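PDB 3KG4: uncharacterized protein from Mannheimia succiniciproducens, which acts as Cas5d, an endoribonuclease that processes precursor CRISPR RNA in bacterial antiviral defence and needs no metal cofactor. Local coordinates for residues 5-10 against 139-144; 10-15 against 162-167; 16-21 against 109-114; 58-63 against 213-218. All coordinates share one frame; numbering follows the deposited sequence.

Contact 1. Residues 5-10 against 139-144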
loop_
_atom_site.group_PDB
_atom_site.type_symbol
_atom_site.label_atom_id
_atom_site.label_comp_id
_atom_site.label_asym_id
_atom_site.label_seq_id
_atom_site.Cartn_x
_atom_site.Cartn_y
_atom_site.Cartn_z
ATOM N N ASN A 5 12.973 11.769 -5.287
ATOM C CA ASN A 5 12.125 11.412 -4.150
ATOM C C ASN A 5 10.843 10.687 -4.612
ATOM O O ASN A 5 9.761 11.252 -4.601
ATOM C CB ASN A 5 11.773 12.668 -3.354
ATOM C CG ASN A 5 10.992 12.365 -2.074
ATOM O OD1 ASN A 5 10.913 11.205 -1.614
ATOM N ND2 ASN A 5 10.389 13.395 -1.516
ATOM N N ARG A 6 10.991 9.450 -5.047
ATOM C CA ARG A 6 9.868 8.643 -5.461
ATOM C C ARG A 6 10.280 7.189 -5.469
ATOM O O ARG A 6 11.325 6.837 -6.020
ATOM C CB ARG A 6 9.409 9.027 -6.865
ATOM C CG ARG A 6 8.137 8.287 -7.306
ATOM C CD ARG A 6 7.674 8.689 -8.694
ATOM N NE ARG A 6 8.364 7.935 -9.748
ATOM C CZ ARG A 6 8.153 8.105 -11.054
ATOM N NH1 ARG A 6 7.283 9.003 -11.497
ATOM N NH2 ARG A 6 8.822 7.382 -11.928
ATOM N N ILE A 7 9.453 6.331 -4.880
ATOM C CA ILE A 7 9.650 4.899 -5.007
ATOM C C ILE A 7 8.420 4.230 -5.599
ATOM O O ILE A 7 7.303 4.735 -5.459
ATOM C CB ILE A 7 10.000 4.243 -3.644
ATOM C CG1 ILE A 7 8.836 4.272 -2.679
ATOM C CG2 ILE A 7 11.208 4.941 -3.009
ATOM C CD1 ILE A 7 7.717 3.238 -2.960
ATOM N N ARG A 8 8.662 3.103 -6.253
ATOM C CA ARG A 8 7.643 2.176 -6.696
ATOM C C ARG A 8 7.995 0.776 -6.204
ATOM O O ARG A 8 9.126 0.263 -6.425
ATOM C CB ARG A 8 7.537 2.161 -8.221
ATOM C CG ARG A 8 6.959 3.425 -8.798
ATOM C CD ARG A 8 7.097 3.431 -10.290
ATOM N NE ARG A 8 6.296 4.481 -10.890
ATOM C CZ ARG A 8 6.293 4.761 -12.189
ATOM N NH1 ARG A 8 7.071 4.078 -13.037
ATOM N NH2 ARG A 8 5.503 5.721 -12.640
ATOM N N LEU A 9 7.028 0.166 -5.535
ATOM C CA LEU A 9 7.169 -1.169 -4.962
ATOM C C LEU A 9 6.044 -2.049 -5.500
ATOM O O LEU A 9 4.848 -1.746 -5.359
ATOM C CB LEU A 9 7.156 -1.120 -3.413
ATOM C CG LEU A 9 7.491 -2.435 -2.680
ATOM C CD1 LEU A 9 9.010 -2.769 -2.761
ATOM C CD2 LEU A 9 7.001 -2.391 -1.217
ATOM N N HIS A 10 6.438 -3.136 -6.137
ATOM C CA HIS A 10 5.541 -4.182 -6.578
ATOM C C HIS A 10 5.280 -5.112 -5.400
ATOM O O HIS A 10 6.228 -5.569 -4.726
ATOM C CB HIS A 10 6.194 -4.940 -7.746
ATOM C CG HIS A 10 5.323 -5.996 -8.364
ATOM N ND1 HIS A 10 5.836 -7.099 -9.000
ATOM C CD2 HIS A 10 3.973 -6.133 -8.405
ATOM C CE1 HIS A 10 4.845 -7.852 -9.452
ATOM N NE2 HIS A 10 3.700 -7.278 -9.117
ATOM N N GLU A 139 17.412 6.119 -0.880
ATOM C CA GLU A 139 18.471 5.145 -1.245
ATOM C C GLU A 139 18.497 3.901 -0.334
ATOM O O GLU A 139 18.592 2.790 -0.816
ATOM C CB GLU A 139 19.860 5.836 -1.233
ATOM N N MET A 140 18.373 4.086 0.981
ATOM C CA MET A 140 18.305 2.940 1.926
ATOM C C MET A 140 17.054 2.066 1.686
ATOM O O MET A 140 17.138 0.824 1.688
ATOM C CB MET A 140 18.345 3.438 3.372
ATOM C CG MET A 140 18.410 2.326 4.461
ATOM S SD MET A 140 19.165 2.781 6.079
ATOM C CE MET A 140 19.257 4.590 6.078
ATOM N N PHE A 141 15.904 2.703 1.432
ATOM C CA PHE A 141 14.690 1.930 1.134
ATOM C C PHE A 141 14.935 1.051 -0.072
ATOM O O PHE A 141 14.647 -0.136 -0.066
ATOM C CB PHE A 141 13.465 2.826 0.872
ATOM C CG PHE A 141 12.268 2.041 0.390
ATOM C CD1 PHE A 141 11.340 1.532 1.310
ATOM C CD2 PHE A 141 12.106 1.744 -0.953
ATOM C CE1 PHE A 141 10.275 0.775 0.892
ATOM C CE2 PHE A 141 11.025 1.000 -1.398
ATOM C CZ PHE A 141 10.129 0.480 -0.467
ATOM N N LYS A 142 15.471 1.638 -1.137
ATOM C CA LYS A 142 15.630 0.885 -2.368
ATOM C C LYS A 142 16.624 -0.252 -2.157
ATOM O O LYS A 142 16.410 -1.370 -2.628
ATOM C CB LYS A 142 16.080 1.809 -3.516
ATOM C CG LYS A 142 15.098 2.914 -3.833
ATOM C CD LYS A 142 15.750 4.032 -4.628
ATOM C CE LYS A 142 15.645 3.782 -6.100
ATOM N NZ LYS A 142 14.404 4.402 -6.638
ATOM N N ARG A 143 17.696 0.021 -1.417
ATOM C CA ARG A 143 18.760 -0.966 -1.249
ATOM C C ARG A 143 18.179 -2.179 -0.526
ATOM O O ARG A 143 18.248 -3.294 -1.031
ATOM C CB ARG A 143 19.913 -0.369 -0.462
ATOM C CG ARG A 143 21.230 -1.074 -0.656
ATOM C CD ARG A 143 22.394 -0.140 -0.293
ATOM N NE ARG A 143 22.179 0.554 0.984
ATOM C CZ ARG A 143 22.138 1.882 1.166
ATOM N NH1 ARG A 143 21.934 2.355 2.390
ATOM N NH2 ARG A 143 22.293 2.747 0.161
ATOM N N ARG A 144 17.567 -1.932 0.635
ATOM C CA ARG A 144 16.822 -2.973 1.371
ATOM C C ARG A 144 15.801 -3.713 0.530
ATOM O O ARG A 144 15.697 -4.939 0.622
ATOM C CB ARG A 144 16.070 -2.383 2.544
ATOM C CG ARG A 144 16.914 -1.763 3.629
ATOM C CD ARG A 144 16.441 -2.298 4.966
ATOM N NE ARG A 144 16.527 -1.343 6.060
ATOM C CZ ARG A 144 16.306 -1.671 7.334
ATOM N NH1 ARG A 144 16.403 -0.752 8.295
ATOM N NH2 ARG A 144 15.988 -2.926 7.659
#
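Lys142 NZ comes within 4.0 Å of Arg6 O, the nearest polar approach between residues 5-10 and 139-144. The same nitrogen makes a long, weak ion pair with Asp169. The lysine chain leaves the helix and bends twice (chi3 90°, chi4 91°), which swings the ammonium end toward the strand. The rest of the contact is apolar. Phe141 drops from the helix onto the strand, its CG anti to the backbone N (chi1 173°). The Phe141 and Ile7 side chains cross at about a right angle. Ile7 CG2 meets Phe141 CD2 at 3.9 Å, and CB and CG1 of the same isoleucine approach Phe141 CE2. At the far end of the ring, Phe141 CZ lies 4.1 Å from Leu9 CD1. Trp53 meets the Phe141 ring edge-to-face, while Leu42 and Ile45 of helix 35-45 add to the packing around it. Ile7 and Leu9 point to the helix. Arg6, just before the strand, and Arg8 point away from it. There the two guanidinium groups partly overlap, with Arg6 NH2 3.6 Å above the centre of the Arg8 plane. The salt bridge of Arg8 to Glu119 probably offsets the gathered positive charge. A helix laid along one face of an antiparallel sheet, its axis 10.0 Å from the strand axis, is the helix-on-sheet packing of the ferredoxin-like fold of Cas5 and related RAMP proteins.

Contact 2. Residues 10-15 against 162-167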
loop_
_atom_site.group_PDB
_atom_site.type_symbol
_atom_site.label_atom_id
_atom_site.label_comp_id
_atom_site.label_asym_id
_atom_site.label_seq_id
_atom_site.Cartn_x
_atom_site.Cartn_y
_atom_site.Cartn_z
ATOM N N HIS A 10 6.438 -3.136 -6.137
ATOM C CA HIS A 10 5.541 -4.182 -6.578
ATOM C C HIS A 10 5.280 -5.112 -5.400
ATOM O O HIS A 10 6.228 -5.569 -4.726
ATOM C CB HIS A 10 6.194 -4.940 -7.746
ATOM C CG HIS A 10 5.323 -5.996 -8.364
ATOM N ND1 HIS A 10 5.836 -7.099 -9.000
ATOM C CD2 HIS A 10 3.973 -6.133 -8.405
ATOM C CE1 HIS A 10 4.845 -7.852 -9.452
ATOM N NE2 HIS A 10 3.700 -7.278 -9.117
ATOM N N ILE A 11 4.010 -5.320 -5.065
ATOM C CA ILE A 11 3.638 -6.239 -3.976
ATOM C C ILE A 11 2.586 -7.217 -4.450
ATOM O O ILE A 11 1.755 -6.882 -5.288
ATOM C CB ILE A 11 3.167 -5.470 -2.693
ATOM C CG1 ILE A 11 1.875 -4.661 -2.964
ATOM C CG2 ILE A 11 4.301 -4.596 -2.179
ATOM C CD1 ILE A 11 1.272 -3.938 -1.710
ATOM N N TRP A 12 2.634 -8.445 -3.933
ATOM C CA TRP A 12 1.628 -9.418 -4.253
ATOM C C TRP A 12 1.465 -10.452 -3.137
ATOM O O TRP A 12 2.290 -10.548 -2.217
ATOM C CB TRP A 12 1.965 -10.103 -5.568
ATOM C CG TRP A 12 3.248 -10.853 -5.509
ATOM C CD1 TRP A 12 3.391 -12.181 -5.249
ATOM C CD2 TRP A 12 4.587 -10.334 -5.697
ATOM N NE1 TRP A 12 4.739 -12.533 -5.262
ATOM C CE2 TRP A 12 5.487 -11.423 -5.538
ATOM C CE3 TRP A 12 5.111 -9.068 -5.966
ATOM C CZ2 TRP A 12 6.884 -11.283 -5.660
ATOM C CZ3 TRP A 12 6.513 -8.930 -6.099
ATOM C CH2 TRP A 12 7.375 -10.040 -5.947
ATOM N N GLY A 13 0.404 -11.229 -3.243
ATOM C CA GLY A 13 0.077 -12.230 -2.220
ATOM C C GLY A 13 -1.101 -13.057 -2.649
ATOM O O GLY A 13 -1.928 -12.606 -3.420
ATOM N N ASP A 14 -1.188 -14.286 -2.150
ATOM C CA ASP A 14 -2.310 -15.149 -2.492
ATOM C C ASP A 14 -3.583 -14.667 -1.809
ATOM O O ASP A 14 -4.658 -14.897 -2.319
ATOM C CB ASP A 14 -2.036 -16.597 -2.067
ATOM C CG ASP A 14 -0.963 -17.291 -2.935
ATOM O OD1 ASP A 14 -0.540 -16.723 -3.967
ATOM O OD2 ASP A 14 -0.550 -18.409 -2.547
ATOM N N TYR A 15 -3.435 -14.061 -0.636
ATOM C CA TYR A 15 -4.535 -13.487 0.165
ATOM C C TYR A 15 -4.222 -12.113 0.767
ATOM O O TYR A 15 -3.045 -11.766 1.033
ATOM C CB TYR A 15 -4.891 -14.429 1.310
ATOM C CG TYR A 15 -5.334 -15.781 0.867
ATOM C CD1 TYR A 15 -6.613 -15.978 0.339
ATOM C CD2 TYR A 15 -4.465 -16.880 0.937
ATOM C CE1 TYR A 15 -7.028 -17.230 -0.069
ATOM C CE2 TYR A 15 -4.872 -18.134 0.525
ATOM C CZ TYR A 15 -6.151 -18.305 0.034
ATOM O OH TYR A 15 -6.557 -19.546 -0.369
ATOM N N PRO A 162 1.359 -12.721 4.398
ATOM C CA PRO A 162 2.528 -11.931 4.058
ATOM C C PRO A 162 2.437 -11.273 2.668
ATOM O O PRO A 162 1.809 -11.811 1.730
ATOM C CB PRO A 162 3.698 -12.936 4.157
ATOM C CG PRO A 162 3.127 -14.270 4.078
ATOM C CD PRO A 162 1.591 -14.166 4.197
ATOM N N ALA A 163 3.066 -10.109 2.569
ATOM C CA ALA A 163 3.209 -9.372 1.330
ATOM C C ALA A 163 4.613 -9.658 0.793
ATOM O O ALA A 163 5.617 -9.372 1.452
ATOM C CB ALA A 163 3.037 -7.895 1.591
ATOM N N HIS A 164 4.663 -10.300 -0.356
ATOM C CA HIS A 164 5.878 -10.412 -1.138
ATOM C C HIS A 164 6.062 -9.142 -1.934
ATOM O O HIS A 164 5.073 -8.494 -2.310
ATOM C CB HIS A 164 5.772 -11.578 -2.063
ATOM C CG HIS A 164 5.528 -12.864 -1.349
ATOM N ND1 HIS A 164 4.505 -13.724 -1.689
ATOM C CD2 HIS A 164 6.140 -13.408 -0.270
ATOM C CE1 HIS A 164 4.521 -14.761 -0.866
ATOM N NE2 HIS A 164 5.500 -14.591 0.006
ATOM N N PHE A 165 7.317 -8.793 -2.212
ATOM C CA PHE A 165 7.612 -7.508 -2.805
ATOM C C PHE A 165 8.870 -7.487 -3.648
ATOM O O PHE A 165 9.783 -8.311 -3.451
ATOM C CB PHE A 165 7.688 -6.427 -1.729
ATOM C CG PHE A 165 8.803 -6.616 -0.715
ATOM C CD1 PHE A 165 10.123 -6.283 -1.023
ATOM C CD2 PHE A 165 8.528 -7.110 0.559
ATOM C CE1 PHE A 165 11.141 -6.447 -0.073
ATOM C CE2 PHE A 165 9.541 -7.292 1.506
ATOM C CZ PHE A 165 10.848 -6.945 1.191
ATOM N N ALA A 166 8.918 -6.511 -4.560
ATOM C CA ALA A 166 10.064 -6.312 -5.454
ATOM C C ALA A 166 10.093 -4.821 -5.808
ATOM O O ALA A 166 9.033 -4.217 -6.117
ATOM C CB ALA A 166 9.920 -7.183 -6.689
ATOM N N LEU A 167 11.257 -4.195 -5.672
ATOM C CA LEU A 167 11.386 -2.807 -6.065
ATOM C C LEU A 167 11.129 -2.707 -7.564
ATOM O O LEU A 167 11.456 -3.616 -8.331
ATOM C CB LEU A 167 12.757 -2.241 -5.707
ATOM C CG LEU A 167 12.931 -0.732 -5.887
ATOM C CD1 LEU A 167 12.270 0.073 -4.753
ATOM C CD2 LEU A 167 14.414 -0.366 -5.978
HETATM O O HOH W 1 -0.750 -13.038 1.134
#
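Strands 10-13 and 164-167 run antiparallel, with His10-Ala166 and Trp12-His164 as hydrogen-bonded pairs and Ile11-Phe165 as the non-hydrogen-bonded pair between them. This joins the first strand of the ferredoxin-like sheet to its edge strand. Four backbone bonds hold the pair; the shortest is His10 N to Ala166 O, 2.8 Å. On one face the Trp12 indole folds across to the neighbouring strand, its CG set between the backbone N and carbonyl carbon (chi1 62°). His164 CB sits over the five-membered ring of Trp12 in a CH-pi contact, 3.7 Å from its centroid. The imidazole of His164 is turned 49° from the Trp12 plane. Ala166 CB lies in plane at the indole edge, 3.9 Å from Trp12 CZ3. On the other face Ile11 CG2 packs on Phe165 CB at 3.9 Å, and both side chains reach helix 35-45. Beyond the paired residues one water donates to both Tyr15 O (2.6 Å) and Pro162 O (2.9 Å).

Contact 3. Residues 16-21 against 109-114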
loop_
_atom_site.group_PDB
_atom_site.type_symbol
_atom_site.label_atom_id
_atom_site.label_comp_id
_atom_site.label_asym_id
_atom_site.label_seq_id
_atom_site.Cartn_x
_atom_site.Cartn_y
_atom_site.Cartn_z
ATOM N N ALA A 16 -5.273 -11.319 0.993
ATOM C CA ALA A 16 -5.144 -10.019 1.662
ATOM C C ALA A 16 -6.422 -9.708 2.417
ATOM O O ALA A 16 -7.496 -10.084 2.002
ATOM C CB ALA A 16 -4.867 -8.878 0.657
ATOM N N CYS A 17 -6.297 -8.976 3.496
ATOM C CA CYS A 17 -7.452 -8.534 4.223
ATOM C C CYS A 17 -7.210 -7.146 4.799
ATOM O O CYS A 17 -6.527 -6.982 5.816
ATOM C CB CYS A 17 -7.846 -9.528 5.338
ATOM S SG CYS A 17 -9.451 -9.065 6.006
ATOM N N PHE A 18 -7.742 -6.143 4.098
ATOM C CA PHE A 18 -7.689 -4.773 4.534
ATOM C C PHE A 18 -9.032 -4.451 5.156
ATOM O O PHE A 18 -10.007 -4.070 4.484
ATOM C CB PHE A 18 -7.376 -3.862 3.354
ATOM C CG PHE A 18 -6.213 -4.318 2.572
ATOM C CD1 PHE A 18 -4.920 -4.220 3.097
ATOM C CD2 PHE A 18 -6.388 -4.932 1.342
ATOM C CE1 PHE A 18 -3.805 -4.698 2.339
ATOM C CE2 PHE A 18 -5.306 -5.391 0.608
ATOM C CZ PHE A 18 -4.020 -5.276 1.102
ATOM N N THR A 19 -9.091 -4.642 6.461
ATOM C CA THR A 19 -10.364 -4.781 7.123
ATOM C C THR A 19 -11.232 -3.511 7.095
ATOM O O THR A 19 -10.785 -2.433 7.454
ATOM C CB THR A 19 -10.128 -5.239 8.593
ATOM O OG1 THR A 19 -9.383 -6.464 8.574
ATOM C CG2 THR A 19 -11.466 -5.427 9.304
ATOM N N ARG A 20 -12.492 -3.642 6.668
ATOM C CA ARG A 20 -13.435 -2.515 6.626
ATOM C C ARG A 20 -13.888 -2.218 8.078
ATOM O O ARG A 20 -14.247 -3.123 8.822
ATOM C CB ARG A 20 -14.666 -2.798 5.743
ATOM C CG ARG A 20 -14.339 -3.175 4.310
ATOM C CD ARG A 20 -15.604 -3.286 3.408
ATOM N NE ARG A 20 -16.206 -1.957 3.356
ATOM C CZ ARG A 20 -16.253 -1.132 2.313
ATOM N NH1 ARG A 20 -15.812 -1.461 1.100
ATOM N NH2 ARG A 20 -16.807 0.045 2.499
ATOM N N PRO A 21 -13.838 -0.956 8.489
ATOM C CA PRO A 21 -14.071 -0.703 9.923
ATOM C C PRO A 21 -15.544 -0.759 10.317
ATOM O O PRO A 21 -15.857 -1.108 11.458
ATOM C CB PRO A 21 -13.456 0.688 10.143
ATOM C CG PRO A 21 -13.580 1.379 8.771
ATOM C CD PRO A 21 -13.396 0.251 7.759
ATOM N N THR A 109 -13.937 -12.592 5.234
ATOM C CA THR A 109 -14.008 -12.514 3.780
ATOM C C THR A 109 -12.813 -11.689 3.295
ATOM O O THR A 109 -12.716 -10.517 3.566
ATOM C CB THR A 109 -15.352 -11.971 3.308
ATOM O OG1 THR A 109 -16.374 -12.863 3.795
ATOM C CG2 THR A 109 -15.397 -11.947 1.777
ATOM N N VAL A 110 -11.920 -12.344 2.566
ATOM C CA VAL A 110 -10.632 -11.783 2.218
ATOM C C VAL A 110 -10.458 -11.744 0.704
ATOM O O VAL A 110 -11.166 -12.450 -0.049
ATOM C CB VAL A 110 -9.508 -12.614 2.855
ATOM C CG1 VAL A 110 -9.754 -12.751 4.395
ATOM C CG2 VAL A 110 -9.378 -13.972 2.180
ATOM N N LEU A 111 -9.566 -10.870 0.264
ATOM C CA LEU A 111 -9.187 -10.834 -1.136
ATOM C C LEU A 111 -8.353 -12.026 -1.444
ATOM O O LEU A 111 -7.570 -12.503 -0.600
ATOM C CB LEU A 111 -8.414 -9.553 -1.447
ATOM C CG LEU A 111 -9.241 -8.267 -1.412
ATOM C CD1 LEU A 111 -8.301 -7.053 -1.307
ATOM C CD2 LEU A 111 -10.196 -8.126 -2.648
ATOM N N LYS A 112 -8.483 -12.502 -2.668
ATOM C CA LYS A 112 -7.661 -13.577 -3.162
ATOM C C LYS A 112 -6.833 -13.112 -4.365
ATOM O O LYS A 112 -7.355 -12.441 -5.252
ATOM C CB LYS A 112 -8.566 -14.750 -3.549
ATOM C CG LYS A 112 -7.864 -15.944 -4.065
ATOM C CD LYS A 112 -8.870 -17.047 -4.413
ATOM C CE LYS A 112 -8.148 -18.362 -4.649
ATOM N NZ LYS A 112 -7.768 -18.959 -3.333
ATOM N N ASP A 113 -5.558 -13.506 -4.379
ATOM C CA ASP A 113 -4.648 -13.340 -5.527
ATOM C C ASP A 113 -4.501 -11.880 -5.948
ATOM O O ASP A 113 -4.975 -11.457 -7.005
ATOM C CB ASP A 113 -5.077 -14.193 -6.715
ATOM C CG ASP A 113 -4.963 -15.689 -6.440
ATOM O OD1 ASP A 113 -3.983 -16.145 -5.776
ATOM O OD2 ASP A 113 -5.858 -16.412 -6.932
ATOM N N VAL A 114 -3.857 -11.109 -5.096
ATOM C CA VAL A 114 -3.757 -9.691 -5.294
ATOM C C VAL A 114 -2.341 -9.344 -5.747
ATOM O O VAL A 114 -1.385 -10.058 -5.418
ATOM C CB VAL A 114 -4.015 -8.888 -3.981
ATOM C CG1 VAL A 114 -5.401 -9.134 -3.448
ATOM C CG2 VAL A 114 -2.983 -9.223 -2.902
#
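Ala16 and Leu111 form the tight end of this contact. They are an antiparallel hydrogen-bonded pair, with Leu111 N to Ala16 O at 2.8 Å and Ala16 N to Leu111 O at 3.0 Å. In the second bond the donor stands 37° out of the carbonyl plane. Ala16 O is also pressed against Val110 CB, 3.3 Å away. Ala16 CB fits under both methyls of Val114, the nearer being CG2 at 4.0 Å. On the other side of the chain Cys17 CB packs on Val110 CG1, and the sulfur lies alongside the same methyl. Phe18 has CG anti to its carbonyl carbon (chi1 -50°), which brings the ring back to Leu111. Leu111 CD1 touches the ring edge near its plane, 3.9 Å from both CD2 and CE2 of Phe18, and the two side chains cross at about a right angle. The Phe18 backbone N is hydrogen-bonded to Ser29 OG. After Phe18 the packing stops. Thr19, Arg20 and Pro21 run away from residues 109-114, and Pro21 is exposed. Arg20 makes its salt bridge with Glu22. Lys112 and Asp113 turn away and form salt bridges with Glu67 and Arg65. The contact joins the long loop after the first strand to strand 107-112. In sequence that strand comes between the second and third strands of the ferredoxin-like fold, in the insertion that builds a small mixed sheet beside the main one.

Contact 4. Residues 58-63 against 213-218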
loop_
_atom_site.group_PDB
_atom_site.type_symbol
_atom_site.label_atom_id
_atom_site.label_comp_id
_atom_site.label_asym_id
_atom_site.label_seq_id
_atom_site.Cartn_x
_atom_site.Cartn_y
_atom_site.Cartn_z
ATOM N N ILE A 58 -1.857 4.017 -6.085
ATOM C CA ILE A 58 -1.934 2.579 -5.938
ATOM C C ILE A 58 -2.417 2.016 -7.262
ATOM O O ILE A 58 -3.545 2.289 -7.672
ATOM C CB ILE A 58 -2.957 2.172 -4.800
ATOM C CG1 ILE A 58 -2.481 2.711 -3.437
ATOM C CG2 ILE A 58 -3.171 0.689 -4.813
ATOM C CD1 ILE A 58 -3.613 2.813 -2.368
ATOM N N TYR A 59 -1.573 1.229 -7.915
ATOM C CA TYR A 59 -1.938 0.505 -9.120
ATOM C C TYR A 59 -2.482 -0.854 -8.761
ATOM O O TYR A 59 -1.807 -1.632 -8.087
ATOM C CB TYR A 59 -0.725 0.292 -10.007
ATOM C CG TYR A 59 -0.051 1.536 -10.488
ATOM C CD1 TYR A 59 -0.260 2.023 -11.781
ATOM C CD2 TYR A 59 0.800 2.249 -9.651
ATOM C CE1 TYR A 59 0.424 3.180 -12.222
ATOM C CE2 TYR A 59 1.439 3.391 -10.065
ATOM C CZ TYR A 59 1.280 3.841 -11.355
ATOM O OH TYR A 59 1.980 4.982 -11.716
ATOM N N VAL A 60 -3.679 -1.161 -9.239
ATOM C CA VAL A 60 -4.349 -2.415 -8.953
ATOM C C VAL A 60 -4.249 -3.304 -10.167
ATOM O O VAL A 60 -4.833 -2.990 -11.211
ATOM C CB VAL A 60 -5.844 -2.226 -8.640
ATOM C CG1 VAL A 60 -6.479 -3.564 -8.359
ATOM C CG2 VAL A 60 -6.008 -1.313 -7.476
ATOM N N LEU A 61 -3.559 -4.435 -10.008
ATOM C CA LEU A 61 -3.101 -5.262 -11.140
ATOM C C LEU A 61 -3.976 -6.468 -11.435
ATOM O O LEU A 61 -3.993 -6.962 -12.561
ATOM C CB LEU A 61 -1.664 -5.746 -10.880
ATOM C CG LEU A 61 -0.646 -4.643 -10.628
ATOM C CD1 LEU A 61 0.742 -5.240 -10.408
ATOM C CD2 LEU A 61 -0.662 -3.675 -11.809
ATOM N N LYS A 62 -4.699 -6.964 -10.435
ATOM C CA LYS A 62 -5.406 -8.200 -10.589
ATOM C C LYS A 62 -6.893 -8.038 -10.252
ATOM O O LYS A 62 -7.252 -7.186 -9.463
ATOM C CB LYS A 62 -4.759 -9.272 -9.724
ATOM C CG LYS A 62 -3.449 -9.805 -10.300
ATOM C CD LYS A 62 -2.928 -10.943 -9.463
ATOM C CE LYS A 62 -2.206 -11.993 -10.287
ATOM N NZ LYS A 62 -1.478 -12.971 -9.406
ATOM N N PRO A 63 -7.754 -8.830 -10.904
ATOM C CA PRO A 63 -9.184 -8.717 -10.672
ATOM C C PRO A 63 -9.526 -8.878 -9.191
ATOM O O PRO A 63 -8.899 -9.649 -8.494
ATOM C CB PRO A 63 -9.781 -9.870 -11.503
ATOM C CG PRO A 63 -8.685 -10.301 -12.410
ATOM C CD PRO A 63 -7.422 -10.014 -11.710
ATOM N N GLY A 213 -6.987 1.683 -13.913
ATOM C CA GLY A 213 -6.236 0.787 -13.067
ATOM C C GLY A 213 -5.481 1.444 -11.937
ATOM O O GLY A 213 -4.741 0.751 -11.230
ATOM N N VAL A 214 -5.623 2.755 -11.767
ATOM C CA VAL A 214 -4.853 3.503 -10.782
ATOM C C VAL A 214 -5.736 4.338 -9.849
ATOM O O VAL A 214 -6.697 4.999 -10.287
ATOM C CB VAL A 214 -3.816 4.485 -11.436
ATOM C CG1 VAL A 214 -2.935 5.185 -10.367
ATOM C CG2 VAL A 214 -2.950 3.786 -12.441
ATOM N N ILE A 215 -5.384 4.307 -8.566
ATOM C CA ILE A 215 -6.008 5.111 -7.549
ATOM C C ILE A 215 -5.051 6.197 -7.148
ATOM O O ILE A 215 -3.945 5.923 -6.620
ATOM C CB ILE A 215 -6.366 4.298 -6.299
ATOM C CG1 ILE A 215 -7.214 3.115 -6.677
ATOM C CG2 ILE A 215 -7.091 5.206 -5.232
ATOM C CD1 ILE A 215 -7.351 2.029 -5.587
ATOM N N ASP A 216 -5.455 7.449 -7.402
ATOM C CA ASP A 216 -4.678 8.564 -6.922
ATOM C C ASP A 216 -5.097 8.879 -5.483
ATOM O O ASP A 216 -6.289 8.947 -5.144
ATOM C CB ASP A 216 -4.700 9.769 -7.909
ATOM C CG ASP A 216 -3.669 9.573 -9.129
ATOM O OD1 ASP A 216 -2.668 10.317 -9.271
ATOM O OD2 ASP A 216 -3.835 8.631 -9.941
ATOM N N VAL A 217 -4.100 8.983 -4.604
ATOM C CA VAL A 217 -4.349 9.174 -3.195
ATOM C C VAL A 217 -4.098 10.635 -2.848
ATOM O O VAL A 217 -2.970 11.148 -3.037
ATOM C CB VAL A 217 -3.419 8.256 -2.337
ATOM C CG1 VAL A 217 -3.666 8.508 -0.843
ATOM C CG2 VAL A 217 -3.655 6.813 -2.703
ATOM N N PRO A 218 -5.141 11.332 -2.362
ATOM C CA PRO A 218 -4.955 12.746 -2.125
ATOM C C PRO A 218 -4.116 12.973 -0.863
ATOM O O PRO A 218 -4.031 12.050 -0.014
ATOM C CB PRO A 218 -6.383 13.251 -1.939
ATOM C CG PRO A 218 -7.093 12.113 -1.288
ATOM C CD PRO A 218 -6.507 10.886 -1.987
#
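Tyr59 and Val214 lie side by side, pointing the same way as a non-hydrogen-bonded antiparallel pair. Val214 has CG1 anti to the backbone N (chi1 -176°) and CG2 anti to the carbonyl carbon. This presses CG2 on Tyr59 CD1 at 3.3 Å, a tight fit, and stands CG1 over the centre of the ring. On the other face Ile58 and Ile215 pack CB to CB at 4.3 Å. Ile58 CD1 reaches Val217 CG2 at 4.0 Å, and Val60 CG2 meets Ile215 CD1 at 4.1 Å. Three backbone bonds fix this register: two between Ile58 and Ile215, and a third from Val60 N to Gly213 O, 3.0 Å. Gly213 has a positive phi (76°) where the chain enters the strand. The short strand 214-216 thus joins the ferredoxin-like sheet, at strand 51-60, to the C-terminal strands 203-211 and 186-195. Farther out, Phe206 and Leu210 pack on Ile215, and Ile33 and Ile118 on Ile58. Tyr59 OH is hydrogen-bonded to Glu119 OE1, the same oxygen that forms the salt bridge with Arg8.

Overall arrangement
From the N terminus, strand 7-13 enters contact 1 and then, sharing His10, contact 2. Contact 1 closes a loop with helix 135-146; contact 2 crosses it by pairing with strand 164-167. Leu167 packs on Phe141 and Lys142, so the two contacts touch. After the corner at residue 14 the chain reaches contact 3, which is nested inside both loops and brings in the small mixed sheet. Gly13 and Asp14 probably hydrogen-bond to Val114 and Asp113, linking contacts 2 and 3. Contact 4 starts later, at residues 58-63, and crosses the other three. It ties the C-terminal strands to the main sheet.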